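Beta-N-acetylglucosaminidase-like protein Glycoside hydrolase family 20 (Flavobacterium johnsoniae, PDB 6YHH) probably removes terminal N-acetylhexosamine residues from chitin-derived oligosaccharides, acting as a chitobiase of glycoside hydrolase family 20 in bacterial chitin degradation. Local coordinates at residues K321-N326 and K339-L344; Q330-K335 and Q345-M350; L117-Q122 and A172-V177. All coordinates share one frame; numbering follows the deposited sequence.

Interaction 3 comes first along the chain and joins the helix 110-123 of the N-terminal family 20 domain to the loop that leads from helix 160-172 into strand 177-184 of the catalytic barrel. Interactions 1 and 2 follow much later and lie together, their centres 8 Å apart and about 46 and 45 Å, centre to centre, from interaction 3. Their segments alternate in sequence, because two short consecutive helices, 321-325 and 327-335, both pack on successive turns of helix 341-358. Trp323 and Phe332 each touch Leu344, which ties the pair into one cluster. The three contacts thus combine a seam between domains with a compact helical excursion at the periphery of the barrel.

Interaction 1 (K321-N326 and K339-L344); sequences KDWDAN and KTNHEL
The six-membered part of the Trp323 indole packs against Leu344, and this is the close, buried half of the contact. Leu344 CD2 meets the benzo rim obliquely, 3.6 Å from Trp323 CE3. With CG anti to the backbone N (chi1 172°), Leu344 is aimed at the ring, and CD2 is the branch that comes closest. At the edge of the ring, in its plane, the carbonyl oxygen Asn341 O lies 3.6 Å from Trp323 CZ3. A broad indole suits this place: its carbon rim fills the space between helices while NE1, at the other end, donates to Leu284 O.

Toward solvent the contact becomes polar and thinner. Asn341 OD1 sits at the ring edge, 3.5 Å from Trp323 CE3, while ND2 of the same amide donates to Asp324 OD1 over 2.9 Å with an N-H...O angle of 156°, meeting the carboxylate from above its plane. Both side chains are short and hydrophilic, as befits an exposed margin.

Helix 327-335 closes the cluster, with Ile329 touching both Trp323 and Leu344, while the loop residues Thr283 and Pro286 also pack on the indole at this periphery of the catalytic domain.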
# COMPACT_ATOMS: atom_id res chain seq x y z
N LYS A 321 -7.31 -19.67 36.24
CA LYS A 321 -6.88 -21.06 36.60
C LYS A 321 -5.52 -21.08 37.31
O LYS A 321 -5.39 -21.76 38.35
CB LYS A 321 -6.92 -22.00 35.42
CG LYS A 321 -8.31 -22.30 34.81
CD LYS A 321 -9.43 -22.59 35.78
CE LYS A 321 -10.73 -23.10 35.14
NZ LYS A 321 -11.86 -22.83 36.12
N ASP A 322 -4.52 -20.36 36.80
CA ASP A 322 -3.25 -20.31 37.52
C ASP A 322 -3.37 -19.63 38.87
O ASP A 322 -2.73 -20.06 39.88
CB ASP A 322 -2.19 -19.64 36.68
CG ASP A 322 -1.74 -20.46 35.47
OD1 ASP A 322 -2.12 -21.66 35.27
OD2 ASP A 322 -0.91 -19.88 34.69
N TRP A 323 -4.18 -18.57 38.95
CA TRP A 323 -4.44 -17.93 40.23
C TRP A 323 -5.03 -18.91 41.25
O TRP A 323 -4.55 -18.96 42.39
CB TRP A 323 -5.30 -16.70 40.05
CG TRP A 323 -4.57 -15.53 39.43
CD1 TRP A 323 -3.34 -15.53 38.84
CD2 TRP A 323 -5.07 -14.19 39.33
NE1 TRP A 323 -3.05 -14.24 38.37
CE2 TRP A 323 -4.08 -13.41 38.70
CE3 TRP A 323 -6.26 -13.59 39.71
CZ2 TRP A 323 -4.25 -12.05 38.48
CZ3 TRP A 323 -6.44 -12.24 39.54
CH2 TRP A 323 -5.46 -11.49 38.88
N ASP A 324 -6.05 -19.64 40.84
CA ASP A 324 -6.74 -20.63 41.70
C ASP A 324 -5.75 -21.67 42.23
O ASP A 324 -5.91 -22.16 43.35
CB ASP A 324 -7.83 -21.31 40.91
CG ASP A 324 -9.02 -20.45 40.62
OD1 ASP A 324 -9.21 -19.38 41.19
OD2 ASP A 324 -9.81 -20.95 39.76
N ALA A 325 -4.78 -22.06 41.43
CA ALA A 325 -3.88 -23.16 41.76
C ALA A 325 -2.71 -22.72 42.59
O ALA A 325 -2.05 -23.56 43.12
CB ALA A 325 -3.34 -23.75 40.48
N ASN A 326 -2.43 -21.42 42.70
CA ASN A 326 -1.17 -20.98 43.26
C ASN A 326 -1.40 -20.68 44.73
O ASN A 326 -2.10 -19.75 45.09
CB ASN A 326 -0.69 -19.74 42.51
CG ASN A 326 0.67 -19.23 42.99
OD1 ASN A 326 0.93 -19.23 44.21
ND2 ASN A 326 1.53 -18.77 42.08
N LYS A 339 -12.20 -12.02 47.79
CA LYS A 339 -12.82 -13.31 47.78
C LYS A 339 -12.81 -13.93 46.41
O LYS A 339 -12.85 -15.14 46.30
CB LYS A 339 -14.27 -13.22 48.25
CG LYS A 339 -14.43 -12.90 49.78
N THR A 340 -12.80 -13.10 45.37
CA THR A 340 -12.95 -13.59 44.01
C THR A 340 -11.68 -13.16 43.20
O THR A 340 -10.99 -12.21 43.55
CB THR A 340 -14.19 -13.06 43.28
OG1 THR A 340 -14.05 -11.64 43.00
CG2 THR A 340 -15.50 -13.39 44.02
N ASN A 341 -11.47 -13.85 42.09
CA ASN A 341 -10.42 -13.43 41.14
C ASN A 341 -10.68 -12.01 40.65
O ASN A 341 -9.73 -11.26 40.46
CB ASN A 341 -10.22 -14.46 40.03
CG ASN A 341 -9.47 -15.68 40.51
OD1 ASN A 341 -8.63 -15.61 41.40
ND2 ASN A 341 -9.79 -16.79 39.97
N HIS A 342 -11.93 -11.69 40.31
CA HIS A 342 -12.22 -10.33 39.85
C HIS A 342 -11.87 -9.29 40.92
O HIS A 342 -11.32 -8.23 40.58
CB HIS A 342 -13.68 -10.21 39.42
CG HIS A 342 -13.94 -10.81 38.08
ND1 HIS A 342 -12.94 -10.94 37.14
CD2 HIS A 342 -15.07 -11.28 37.50
CE1 HIS A 342 -13.45 -11.48 36.04
NE2 HIS A 342 -14.74 -11.68 36.23
N GLU A 343 -12.14 -9.58 42.19
CA GLU A 343 -11.74 -8.66 43.27
C GLU A 343 -10.23 -8.51 43.34
O GLU A 343 -9.70 -7.40 43.51
CB GLU A 343 -12.29 -9.11 44.65
CG GLU A 343 -13.79 -8.92 44.71
CD GLU A 343 -14.37 -9.39 46.05
OE1 GLU A 343 -13.62 -9.74 46.99
OE2 GLU A 343 -15.55 -9.18 46.22
N LEU A 344 -9.54 -9.63 43.16
CA LEU A 344 -8.09 -9.56 43.18
C LEU A 344 -7.53 -8.80 41.98
O LEU A 344 -6.55 -8.04 42.05
CB LEU A 344 -7.53 -10.97 43.24
CG LEU A 344 -6.02 -11.18 43.09
CD1 LEU A 344 -5.24 -10.41 44.11
CD2 LEU A 344 -5.66 -12.66 43.15

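Interaction 2 (Q330-K335 and Q345-M350); sequences QEFKKK and QTYFTM
Phe332 and Tyr347 share the same first torsion: each ring carbon CG is anti to its backbone N (chi1 -173° and 175°), which carries both rings out from their helices into the space between them. The two side chains cross at about a right angle there. What results is an offset edge-to-face pair, with ring centroids 5.7 Å apart and planes at 75°. Phe332 supplies the edge, and its CZ comes within 3.7 Å of Tyr347 CE1; the neighbouring edge atom, Phe332 CE2, is 3.9 Å from the same carbon. The touch is therefore displaced from the centre of the tyrosine ring toward the side that carries CE1. In edge-to-face pairs the rim hydrogens of one ring generally face the pi cloud of the other; here the offset probably leaves this electrostatic part modest beside dispersion.

Phenylalanine and tyrosine suit this partly exposed place. Both provide flat carbon surface able to span the gap between two helices, and tyrosine adds a hydroxyl that can tolerate a watery margin. A third ring, that of His336, meets both of them, extending the pair into a small aromatic group. Leu344 touches Phe332 from the preceding turn of helix 341-358, and Tyr292 of helix 289-302 lies against Tyr347.

Farther round helix 341-358, Thr349 OG1 donates to Gln345 O at 2.8 Å. This side-chain hydroxyl and Thr349 N reach the carbonyl from opposite faces of its plane, a common way for a threonine to satisfy its hydroxyl within a helix. The whole is a sparse aromatic helix-helix contact on the surface of the family 20 catalytic TIM-barrel domain, away from the predicted proton donor.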
# COMPACT_ATOMS: atom_id res chain seq x y z
N GLN A 330 -3.36 -17.54 46.67
CA GLN A 330 -4.46 -17.77 47.63
C GLN A 330 -4.20 -17.16 48.99
O GLN A 330 -5.14 -16.57 49.56
CB GLN A 330 -4.78 -19.26 47.71
CG GLN A 330 -5.26 -19.88 46.39
CD GLN A 330 -6.37 -19.09 45.74
OE1 GLN A 330 -6.25 -18.62 44.59
NE2 GLN A 330 -7.48 -18.88 46.48
N GLU A 331 -2.99 -17.24 49.52
CA GLU A 331 -2.67 -16.52 50.77
C GLU A 331 -2.80 -15.04 50.65
O GLU A 331 -3.21 -14.36 51.59
CB GLU A 331 -1.27 -16.84 51.26
CG GLU A 331 -1.07 -18.13 52.02
CD GLU A 331 -1.91 -18.21 53.27
OE1 GLU A 331 -1.61 -17.46 54.24
OE2 GLU A 331 -2.89 -18.97 53.25
N PHE A 332 -2.42 -14.49 49.47
CA PHE A 332 -2.49 -13.06 49.25
C PHE A 332 -3.94 -12.60 49.23
O PHE A 332 -4.27 -11.51 49.71
CB PHE A 332 -1.82 -12.78 47.90
CG PHE A 332 -1.65 -11.34 47.59
CD1 PHE A 332 -0.53 -10.65 48.02
CD2 PHE A 332 -2.59 -10.69 46.85
CE1 PHE A 332 -0.39 -9.32 47.76
CE2 PHE A 332 -2.43 -9.37 46.52
CZ PHE A 332 -1.34 -8.68 47.00
N LYS A 333 -4.84 -13.40 48.62
CA LYS A 333 -6.22 -13.07 48.64
C LYS A 333 -6.76 -13.07 50.10
O LYS A 333 -7.60 -12.27 50.42
CB LYS A 333 -7.04 -14.07 47.82
CG LYS A 333 -6.82 -13.99 46.34
CD LYS A 333 -7.55 -15.10 45.60
CE LYS A 333 -9.04 -15.01 45.65
NZ LYS A 333 -9.61 -16.36 45.28
N LYS A 334 -6.31 -14.01 50.90
CA LYS A 334 -6.72 -14.08 52.34
C LYS A 334 -6.23 -12.87 53.05
O LYS A 334 -7.02 -12.24 53.78
CB LYS A 334 -6.17 -15.32 53.03
N LYS A 335 -4.96 -12.51 52.83
CA LYS A 335 -4.34 -11.32 53.46
C LYS A 335 -5.15 -10.07 53.16
O LYS A 335 -5.47 -9.27 54.07
CB LYS A 335 -2.90 -11.11 53.02
CG LYS A 335 -2.19 -9.90 53.64
CD LYS A 335 -0.70 -9.79 53.19
N GLN A 345 -8.17 -9.00 40.83
CA GLN A 345 -7.75 -8.29 39.62
C GLN A 345 -8.04 -6.79 39.72
O GLN A 345 -7.25 -5.96 39.26
CB GLN A 345 -8.41 -8.87 38.37
CG GLN A 345 -7.75 -8.37 37.11
CD GLN A 345 -8.48 -8.82 35.85
OE1 GLN A 345 -8.95 -9.93 35.76
NE2 GLN A 345 -8.58 -7.95 34.89
N THR A 346 -9.13 -6.42 40.39
CA THR A 346 -9.40 -5.00 40.61
C THR A 346 -8.35 -4.42 41.58
O THR A 346 -7.88 -3.31 41.39
CB THR A 346 -10.79 -4.84 41.21
OG1 THR A 346 -11.79 -5.23 40.21
CG2 THR A 346 -11.04 -3.34 41.61
N TYR A 347 -8.01 -5.17 42.64
CA TYR A 347 -6.88 -4.74 43.49
C TYR A 347 -5.57 -4.47 42.71
O TYR A 347 -4.92 -3.44 42.85
CB TYR A 347 -6.63 -5.79 44.53
CG TYR A 347 -5.43 -5.52 45.39
CD1 TYR A 347 -4.21 -5.93 45.02
CD2 TYR A 347 -5.56 -4.82 46.60
CE1 TYR A 347 -3.09 -5.62 45.75
CE2 TYR A 347 -4.43 -4.52 47.37
CZ TYR A 347 -3.21 -4.93 46.93
OH TYR A 347 -2.02 -4.70 47.65
N PHE A 348 -5.23 -5.45 41.85
CA PHE A 348 -4.07 -5.35 40.95
C PHE A 348 -4.17 -4.10 40.10
O PHE A 348 -3.25 -3.33 40.04
CB PHE A 348 -4.03 -6.63 40.07
CG PHE A 348 -3.12 -6.53 38.91
CD1 PHE A 348 -1.74 -6.69 39.04
CD2 PHE A 348 -3.63 -6.20 37.65
CE1 PHE A 348 -0.88 -6.56 37.93
CE2 PHE A 348 -2.78 -6.08 36.54
CZ PHE A 348 -1.41 -6.26 36.69
N THR A 349 -5.30 -3.91 39.44
CA THR A 349 -5.58 -2.73 38.64
C THR A 349 -5.42 -1.41 39.39
O THR A 349 -4.78 -0.45 38.91
CB THR A 349 -7.01 -2.80 38.05
OG1 THR A 349 -7.10 -3.99 37.24
CG2 THR A 349 -7.34 -1.58 37.24
N MET A 350 -5.90 -1.40 40.65
CA MET A 350 -5.79 -0.19 41.48
C MET A 350 -4.39 0.06 42.00
O MET A 350 -4.09 1.24 42.35
CB MET A 350 -6.84 -0.20 42.62
CG MET A 350 -8.26 0.05 42.09
SD MET A 350 -8.44 1.55 41.12
CE MET A 350 -7.71 2.67 42.35

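Interaction 3 (L117-Q122 and A172-V177); sequences LETLLQ and AMKMNV
Thr119 and Lys174 make the direct hydrogen bond of this contact: Lys174 NZ donates to Thr119 OG1 over 2.9 Å, the two side chains crossing at about a right angle. The lysine chain is extended as far as CE and then turns at its last torsion (chi4 82°), which brings the ammonium group to the hydroxyl. Thr119 OG1 is also hydrogen-bonded to Tyr94 OH, so the lysine enters a small buried polar network. Lysine fits because its length lets a loop residue reach the neighbouring domain.

A second polar link is water-mediated. One water accepts from Gln122 NE2 at 3.0 Å and donates to Ala172 O at 2.9 Å, bridging a gap too wide for direct bonding. The same amide nitrogen also donates to Met10 O.

Van der Waals packing accounts for the rest. The bent side chain of Glu118 lies against Ala172, with Glu118 OE1 3.4 Å from Ala172 CA; the small alanine leaves its alpha carbon accessible to the carboxylate. OE1 forms a salt bridge with Arg51, which probably balances the charge of this buried group.

Backbone shape sets the loop in place: Lys174, with positive phi (62°), is the C-prime residue of a Schellman motif that ends helix 160-172. The loop packs on helix 467-476 through Met173, Lys174 and Met175 before entering strand 177-184 of the barrel, while helix 110-123 is flanked in its own domain by helix 40-56 and strand 94-99.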
# COMPACT_ATOMS: atom_id res chain seq x y z
N LEU A 117 -14.10 20.26 6.44
CA LEU A 117 -13.48 19.98 5.17
C LEU A 117 -13.89 18.60 4.61
O LEU A 117 -14.07 18.42 3.41
CB LEU A 117 -11.97 20.04 5.32
CG LEU A 117 -11.34 21.42 5.61
CD1 LEU A 117 -9.86 21.18 5.93
CD2 LEU A 117 -11.63 22.35 4.47
N GLU A 118 -14.10 17.63 5.51
CA GLU A 118 -14.56 16.30 5.09
C GLU A 118 -15.97 16.34 4.57
O GLU A 118 -16.29 15.72 3.58
CB GLU A 118 -14.47 15.29 6.21
CG GLU A 118 -13.03 15.11 6.72
CD GLU A 118 -12.07 14.51 5.68
OE1 GLU A 118 -12.52 13.94 4.65
OE2 GLU A 118 -10.84 14.57 6.00
N THR A 119 -16.83 17.11 5.22
CA THR A 119 -18.19 17.27 4.72
C THR A 119 -18.18 17.92 3.35
O THR A 119 -18.97 17.52 2.45
CB THR A 119 -19.05 18.09 5.71
OG1 THR A 119 -18.94 17.50 6.98
CG2 THR A 119 -20.48 18.13 5.28
N LEU A 120 -17.40 18.99 3.21
CA LEU A 120 -17.24 19.68 1.91
C LEU A 120 -16.84 18.71 0.78
O LEU A 120 -17.42 18.73 -0.31
CB LEU A 120 -16.32 20.91 2.02
CG LEU A 120 -16.27 21.77 0.77
CD1 LEU A 120 -17.58 22.17 0.17
CD2 LEU A 120 -15.36 22.94 1.04
N LEU A 121 -15.85 17.86 1.01
CA LEU A 121 -15.50 16.86 -0.02
C LEU A 121 -16.67 15.99 -0.38
O LEU A 121 -16.85 15.64 -1.56
CB LEU A 121 -14.34 16.02 0.49
CG LEU A 121 -13.00 16.75 0.51
CD1 LEU A 121 -11.97 15.94 1.27
CD2 LEU A 121 -12.54 17.09 -0.92
N GLN A 122 -17.48 15.63 0.63
CA GLN A 122 -18.64 14.78 0.34
C GLN A 122 -19.73 15.47 -0.37
O GLN A 122 -20.52 14.80 -1.07
CB GLN A 122 -19.16 14.18 1.63
CG GLN A 122 -18.20 13.17 2.28
CD GLN A 122 -18.78 12.56 3.56
OE1 GLN A 122 -19.70 13.12 4.17
NE2 GLN A 122 -18.20 11.44 4.01
N ALA A 172 -11.49 11.15 7.91
CA ALA A 172 -12.44 11.27 6.83
C ALA A 172 -13.85 10.99 7.28
O ALA A 172 -14.84 11.57 6.72
CB ALA A 172 -12.05 10.31 5.72
N MET A 173 -13.97 10.14 8.29
CA MET A 173 -15.29 9.75 8.86
C MET A 173 -15.59 10.50 10.16
O MET A 173 -16.51 10.12 10.89
CB MET A 173 -15.31 8.27 9.11
CG MET A 173 -15.13 7.42 7.85
SD MET A 173 -16.11 7.94 6.41
CE MET A 173 -17.72 7.94 7.25
N LYS A 174 -14.81 11.52 10.49
CA LYS A 174 -14.98 12.31 11.73
C LYS A 174 -14.81 11.52 13.00
O LYS A 174 -15.40 11.84 14.05
CB LYS A 174 -16.28 13.08 11.72
CG LYS A 174 -16.42 13.99 10.55
CD LYS A 174 -17.66 14.88 10.67
CE LYS A 174 -17.86 15.76 9.45
NZ LYS A 174 -18.53 15.01 8.36
N MET A 175 -14.03 10.42 12.93
CA MET A 175 -13.69 9.66 14.12
C MET A 175 -12.45 10.25 14.80
O MET A 175 -11.56 10.72 14.11
CB MET A 175 -13.49 8.19 13.75
CG MET A 175 -14.75 7.61 13.24
SD MET A 175 -14.50 5.88 12.64
CE MET A 175 -14.17 4.99 14.18
N ASN A 176 -12.43 10.25 16.13
CA ASN A 176 -11.40 11.01 16.87
C ASN A 176 -10.63 10.28 17.88
O ASN A 176 -9.83 10.93 18.61
CB ASN A 176 -12.01 12.25 17.54
CG ASN A 176 -13.06 11.91 18.57
OD1 ASN A 176 -13.48 10.75 18.73
ND2 ASN A 176 -13.44 12.90 19.33
N VAL A 177 -10.76 8.95 17.96
CA VAL A 177 -9.99 8.14 18.90
C VAL A 177 -9.41 6.93 18.16
O VAL A 177 -10.12 6.19 17.43
CB VAL A 177 -10.79 7.66 20.08
CG1 VAL A 177 -10.00 6.75 20.94
CG2 VAL A 177 -11.40 8.83 20.90
O HOH W 1 -15.35 10.66 3.97